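Long-range contacts in hydrolase, haloacid dehalogenase-like family (Porphyromonas gingivalis, PDB 2I6X), which probably acts as a hydrolase of the haloacid dehalogenase (HAD) superfamily, built on a core with a parallel beta-sheet: residues R6-D11 / P103-F108; F10-V15 / L109-N114. All coordinates share one frame; numbering follows the deposited sequence.

Contact 1: residues R6-D11 / P103-F108; sequences RNIVFD and PDYRLF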
loop_
_atom_site.group_PDB
_atom_site.type_symbol
_atom_site.label_atom_id
_atom_site.label_comp_id
_atom_site.label_asym_id
_atom_site.label_seq_id
_atom_site.Cartn_x
_atom_site.Cartn_y
_atom_site.Cartn_z
ATOM N N ARG A 6 19.874 2.693 7.392
ATOM C CA ARG A 6 19.319 3.160 8.668
ATOM C C ARG A 6 17.775 3.121 8.690
ATOM O O ARG A 6 17.163 2.989 9.755
ATOM C CB ARG A 6 19.772 4.599 8.950
ATOM C CG ARG A 6 21.265 4.785 9.203
ATOM C CD ARG A 6 21.476 5.981 10.135
ATOM N NE ARG A 6 22.835 6.532 10.090
ATOM C CZ ARG A 6 23.900 6.003 10.697
ATOM N NH1 ARG A 6 23.790 4.882 11.411
ATOM N NH2 ARG A 6 25.086 6.596 10.586
ATOM N N ASN A 7 17.164 3.260 7.510
ATOM C CA ASN A 7 15.722 3.343 7.362
ATOM C C ASN A 7 15.236 2.312 6.346
ATOM O O ASN A 7 15.938 2.006 5.380
ATOM C CB ASN A 7 15.285 4.741 6.908
ATOM C CG ASN A 7 16.177 5.848 7.451
ATOM O OD1 ASN A 7 16.145 6.167 8.645
ATOM N ND2 ASN A 7 16.981 6.439 6.576
ATOM N N ILE A 8 14.047 1.764 6.577
ATOM C CA ILE A 8 13.480 0.832 5.638
ATOM C C ILE A 8 12.040 1.254 5.430
ATOM O O ILE A 8 11.330 1.505 6.398
ATOM C CB ILE A 8 13.532 -0.652 6.151
ATOM C CG1 ILE A 8 14.945 -1.064 6.582
ATOM C CG2 ILE A 8 13.015 -1.623 5.085
ATOM C CD1 ILE A 8 14.928 -2.109 7.657
ATOM N N VAL A 9 11.619 1.317 4.167
ATOM C CA VAL A 9 10.279 1.739 3.766
ATOM C C VAL A 9 9.649 0.579 3.024
ATOM O O VAL A 9 10.267 0.012 2.128
ATOM C CB VAL A 9 10.331 2.970 2.798
ATOM C CG1 VAL A 9 8.912 3.349 2.313
ATOM C CG2 VAL A 9 11.002 4.157 3.462
ATOM N N PHE A 10 8.423 0.223 3.397
ATOM C CA PHE A 10 7.717 -0.900 2.800
ATOM C C PHE A 10 6.483 -0.406 2.088
ATOM O O PHE A 10 5.819 0.513 2.572
ATOM C CB PHE A 10 7.248 -1.854 3.903
ATOM C CG PHE A 10 8.359 -2.499 4.669
ATOM C CD1 PHE A 10 8.803 -3.781 4.335
ATOM C CD2 PHE A 10 8.950 -1.847 5.742
ATOM C CE1 PHE A 10 9.835 -4.386 5.048
ATOM C CE2 PHE A 10 9.982 -2.437 6.440
ATOM C CZ PHE A 10 10.422 -3.713 6.089
ATOM N N ASP A 11 6.136 -1.028 0.965
ATOM C CA ASP A 11 4.744 -0.916 0.476
ATOM C C ASP A 11 3.876 -1.901 1.293
ATOM O O ASP A 11 4.395 -2.775 1.973
ATOM C CB ASP A 11 4.689 -1.250 -1.017
ATOM C CG ASP A 11 3.379 -0.866 -1.681
ATOM O OD1 ASP A 11 2.518 -0.149 -1.100
ATOM O OD2 ASP A 11 3.209 -1.318 -2.836
ATOM N N PRO A 103 13.822 -2.022 16.795
ATOM C CA PRO A 103 14.832 -1.360 17.595
ATOM C C PRO A 103 16.082 -0.931 16.814
ATOM O O PRO A 103 16.812 -0.069 17.286
ATOM C CB PRO A 103 15.190 -2.416 18.651
ATOM C CG PRO A 103 14.095 -3.435 18.588
ATOM C CD PRO A 103 13.667 -3.437 17.163
ATOM N N ASP A 104 16.333 -1.518 15.648
ATOM C CA ASP A 104 17.588 -1.272 14.934
ATOM C C ASP A 104 17.444 -0.305 13.761
ATOM O O ASP A 104 18.424 0.174 13.229
ATOM C CB ASP A 104 18.196 -2.591 14.440
ATOM C CG ASP A 104 18.666 -3.508 15.583
ATOM O OD1 ASP A 104 19.884 -3.638 15.777
ATOM O OD2 ASP A 104 17.832 -4.123 16.283
ATOM N N TYR A 105 16.216 -0.049 13.348
ATOM C CA TYR A 105 15.937 0.718 12.140
ATOM C C TYR A 105 14.739 1.588 12.394
ATOM O O TYR A 105 13.875 1.268 13.241
ATOM C CB TYR A 105 15.625 -0.202 10.932
ATOM C CG TYR A 105 16.783 -1.081 10.559
ATOM C CD1 TYR A 105 17.817 -0.595 9.753
ATOM C CD2 TYR A 105 16.862 -2.401 11.035
ATOM C CE1 TYR A 105 18.902 -1.384 9.430
ATOM C CE2 TYR A 105 17.961 -3.217 10.726
ATOM C CZ TYR A 105 18.989 -2.694 9.925
ATOM O OH TYR A 105 20.089 -3.485 9.609
ATOM N N ARG A 106 14.688 2.673 11.634
ATOM C CA ARG A 106 13.487 3.435 11.483
ATOM C C ARG A 106 12.684 2.823 10.326
ATOM O O ARG A 106 13.228 2.585 9.245
ATOM C CB ARG A 106 13.848 4.886 11.233
ATOM C CG ARG A 106 14.438 5.542 12.455
ATOM C CD ARG A 106 14.698 7.006 12.208
ATOM N NE ARG A 106 13.477 7.811 12.185
ATOM C CZ ARG A 106 13.321 8.904 11.437
ATOM N NH1 ARG A 106 14.297 9.310 10.622
ATOM N NH2 ARG A 106 12.175 9.576 11.482
ATOM N N LEU A 107 11.404 2.549 10.575
ATOM C CA LEU A 107 10.559 1.797 9.670
ATOM C C LEU A 107 9.392 2.642 9.239
ATOM O O LEU A 107 8.757 3.304 10.054
ATOM C CB LEU A 107 10.027 0.539 10.364
ATOM C CG LEU A 107 11.093 -0.418 10.887
ATOM C CD1 LEU A 107 10.452 -1.585 11.595
ATOM C CD2 LEU A 107 12.038 -0.885 9.761
ATOM N N PHE A 108 9.109 2.612 7.943
ATOM C CA PHE A 108 8.064 3.427 7.351
ATOM C C PHE A 108 7.251 2.609 6.360
ATOM O O PHE A 108 7.749 1.656 5.790
ATOM C CB PHE A 108 8.691 4.645 6.682
ATOM C CG PHE A 108 9.543 5.452 7.619
ATOM C CD1 PHE A 108 8.963 6.413 8.456
ATOM C CD2 PHE A 108 10.916 5.223 7.698
ATOM C CE1 PHE A 108 9.742 7.131 9.348
ATOM C CE2 PHE A 108 11.701 5.959 8.572
ATOM C CZ PHE A 108 11.114 6.912 9.397
#
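Ile-8 turns CG1 beside its own backbone N (chi1 -53°), and a chi2 of 151° extends the chain so that CD1 reaches the Tyr-105 ring. The methyl stands over one ring face, displaced toward the rim at CG, as a CH-pi contact of 3.9 Å from CD1 to the ring centroid. Leu-107 runs alongside Ile-8 and points the same way, its CD2 lying 3.8 Å from Ile-8 CD1; the same CD2 meets the edge of the Phe-10 ring. This face of the sheet is closed by Leu-101 and Ile-98 of helix 92-101 and Leu-207 of helix 200-207.

On the other face, Asn-7 and Arg-106 lie side by side with amide and guanidinium nearly perpendicular. Asn-7 OD1 rests 3.7 Å from Arg-106 CB, while its ND2 bonds to Thr-170 OG1. A bend at chi3 (74°) folds the guanidinium of Arg-106 against the Phe-108 rim, CZ of the ring lying over the guanidinium face, and NH2 bonds to Ser-163 O. Val-9 CG2 meets Phe-108 CB.

Between these layers, strands 7-10 and 106-108 run parallel. Four backbone bonds join them, from Arg-106 N to Arg-6 O (3.1 Å) through to Phe-10 N to Phe-108 O (2.9 Å). The polar ends of Asn-7 and Arg-106 thus spend bonds on Thr-170 and Ser-163, leaving the backbone ladder to supply the polar grip between the strands.

Contact 2: residues F10-V15 / L109-N114; sequences FDLGGV and LLSNTN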
loop_
_atom_site.group_PDB
_atom_site.type_symbol
_atom_site.label_atom_id
_atom_site.label_comp_id
_atom_site.label_asym_id
_atom_site.label_seq_id
_atom_site.Cartn_x
_atom_site.Cartn_y
_atom_site.Cartn_z
ATOM N N PHE A 10 8.423 0.223 3.397
ATOM C CA PHE A 10 7.717 -0.900 2.800
ATOM C C PHE A 10 6.483 -0.406 2.088
ATOM O O PHE A 10 5.819 0.513 2.572
ATOM C CB PHE A 10 7.248 -1.854 3.903
ATOM C CG PHE A 10 8.359 -2.499 4.669
ATOM C CD1 PHE A 10 8.803 -3.781 4.335
ATOM C CD2 PHE A 10 8.950 -1.847 5.742
ATOM C CE1 PHE A 10 9.835 -4.386 5.048
ATOM C CE2 PHE A 10 9.982 -2.437 6.440
ATOM C CZ PHE A 10 10.422 -3.713 6.089
ATOM N N ASP A 11 6.136 -1.028 0.965
ATOM C CA ASP A 11 4.744 -0.916 0.476
ATOM C C ASP A 11 3.876 -1.901 1.293
ATOM O O ASP A 11 4.395 -2.775 1.973
ATOM C CB ASP A 11 4.689 -1.250 -1.017
ATOM C CG ASP A 11 3.379 -0.866 -1.681
ATOM O OD1 ASP A 11 2.518 -0.149 -1.100
ATOM O OD2 ASP A 11 3.209 -1.318 -2.836
ATOM N N LEU A 12 2.563 -1.756 1.211
ATOM C CA LEU A 12 1.631 -2.621 1.882
ATOM C C LEU A 12 1.196 -3.719 0.906
ATOM O O LEU A 12 1.617 -4.882 1.050
ATOM C CB LEU A 12 0.423 -1.814 2.382
ATOM C CG LEU A 12 -0.622 -2.570 3.229
ATOM C CD1 LEU A 12 -0.019 -3.230 4.476
ATOM C CD2 LEU A 12 -1.744 -1.611 3.606
ATOM N N GLY A 13 0.369 -3.353 -0.077
ATOM C CA GLY A 13 -0.079 -4.270 -1.106
ATOM C C GLY A 13 1.119 -4.816 -1.857
ATOM O O GLY A 13 2.033 -4.042 -2.243
ATOM N N GLY A 14 1.136 -6.137 -2.062
ATOM C CA GLY A 14 2.200 -6.773 -2.839
ATOM C C GLY A 14 3.322 -7.254 -1.939
ATOM O O GLY A 14 3.622 -8.451 -1.880
ATOM N N VAL A 15 3.880 -6.337 -1.177
ATOM C CA VAL A 15 4.970 -6.603 -0.250
ATOM C C VAL A 15 4.542 -7.320 1.072
ATOM O O VAL A 15 5.110 -8.341 1.451
ATOM C CB VAL A 15 5.714 -5.226 0.016
ATOM C CG1 VAL A 15 6.823 -5.373 1.037
ATOM C CG2 VAL A 15 6.250 -4.707 -1.294
ATOM N N LEU A 109 5.984 2.972 6.201
ATOM C CA LEU A 109 5.159 2.435 5.134
ATOM C C LEU A 109 4.885 3.534 4.095
ATOM O O LEU A 109 4.508 4.659 4.450
ATOM C CB LEU A 109 3.851 1.858 5.688
ATOM C CG LEU A 109 2.976 1.046 4.714
ATOM C CD1 LEU A 109 3.397 -0.423 4.644
ATOM C CD2 LEU A 109 1.467 1.174 5.074
ATOM N N LEU A 110 5.099 3.227 2.819
ATOM C CA LEU A 110 4.687 4.156 1.774
ATOM C C LEU A 110 3.787 3.378 0.815
ATOM O O LEU A 110 4.239 2.527 0.055
ATOM C CB LEU A 110 5.865 4.834 1.049
ATOM C CG LEU A 110 5.483 5.725 -0.138
ATOM C CD1 LEU A 110 4.673 6.895 0.366
ATOM C CD2 LEU A 110 6.700 6.216 -0.994
ATOM N N SER A 111 2.509 3.737 0.836
ATOM C CA SER A 111 1.505 2.912 0.209
ATOM C C SER A 111 0.473 3.702 -0.580
ATOM O O SER A 111 -0.061 4.689 -0.084
ATOM C CB SER A 111 0.835 2.064 1.300
ATOM O OG SER A 111 -0.307 1.445 0.802
ATOM N N ASN A 112 0.212 3.270 -1.817
ATOM C CA ASN A 112 -1.010 3.685 -2.523
ATOM C C ASN A 112 -2.152 2.821 -2.030
ATOM O O ASN A 112 -2.157 1.606 -2.237
ATOM C CB ASN A 112 -0.917 3.569 -4.040
ATOM C CG ASN A 112 -0.118 4.664 -4.660
ATOM O OD1 ASN A 112 0.305 5.618 -4.001
ATOM N ND2 ASN A 112 0.110 4.540 -5.952
ATOM N N THR A 113 -3.137 3.458 -1.410
ATOM C CA THR A 113 -4.187 2.710 -0.768
ATOM C C THR A 113 -5.445 3.567 -0.659
ATOM O O THR A 113 -5.437 4.759 -0.966
ATOM C CB THR A 113 -3.692 2.155 0.615
ATOM O OG1 THR A 113 -4.532 1.077 1.041
ATOM C CG2 THR A 113 -3.641 3.243 1.696
ATOM N N ASN A 114 -6.536 2.951 -0.219
ATOM C CA ASN A 114 -7.795 3.634 -0.211
ATOM C C ASN A 114 -8.301 3.609 1.231
ATOM O O ASN A 114 -7.760 2.873 2.038
ATOM C CB ASN A 114 -8.721 2.934 -1.176
ATOM C CG ASN A 114 -8.891 1.485 -0.845
ATOM O OD1 ASN A 114 -9.593 1.128 0.121
ATOM N ND2 ASN A 114 -8.250 0.627 -1.620
HETATM O O HOH W 1 -0.236 -0.589 -0.854
HETATM O O HOH W 2 1.411 1.265 -3.257
#
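The flat carboxylate of Asp-11 approaches strand 109-111 through OD1, which lies 3.5 Å from Ser-111 CA. Leu-110 O stands obliquely to one side of the carboxylate plane, while Leu-12 N and Gly-13 O lie on the other side; Ser-111 CB sits close to the plane itself. Leu-110 O is only an acceptor neighbour of OD1, and its own bond comes from Lys-150 NZ. With CG anti to the backbone N (chi1 -167°), OD1 is placed where two waters and Leu-12 N, the last through a weak bond, all donate to it. Water 1 ties the segments together, donating to Asp-11 OD1 at 2.8 Å and accepting from Gly-13 N and, at 2.6 Å, from Ser-111 OG. Water 2 passes from OD1 to Asn-112 N.

The sequence DLGGV directly after the first strand matches the first motif of the HAD fold in its leading acid, with Gly-13 where most phosphatases have a second aspartate; by analogy, Asp-11 would be the nucleophile and Ser-111 the second-motif hydroxyl that binds the phosphoryl group in relatives. Lys-150, Asp-174 and Asp-175 gather at the same site, as the third-motif lysine and fourth-motif acids do in that family.

Behind this polar end the strands still pair, Leu-110 N donating to Phe-10 O at 2.8 Å. Leu-109 CG lies anti to its backbone N, setting CD1 3.3 Å from Phe-10 O and 4.0 Å from Leu-12 CB. Ser-111 OG and Leu-133 also touch the Leu-12 side chain.

In the fold
Contacts 1 and 2 are successive zones of one strand pair, with centres about 14 Å apart. They share Phe-10 and Asp-11 and touch where Val-9 CG1 meets Leu-110 CB at 3.6 Å. Both lie in the parallel sheet, whose strand order 139-142, 106-111, 7-10, 170-173, 189-191 is that of the HAD Rossmann-like core. Contact 1 is centred about 15 Å from the centre of the chain; contact 2 is centred about 2 Å from it, where the two segments part at the C-terminal ends of the strands and the probable active site forms. The roughly 90 residues between the paired segments, over half helical, include the helices that would form the cap, as in relatives.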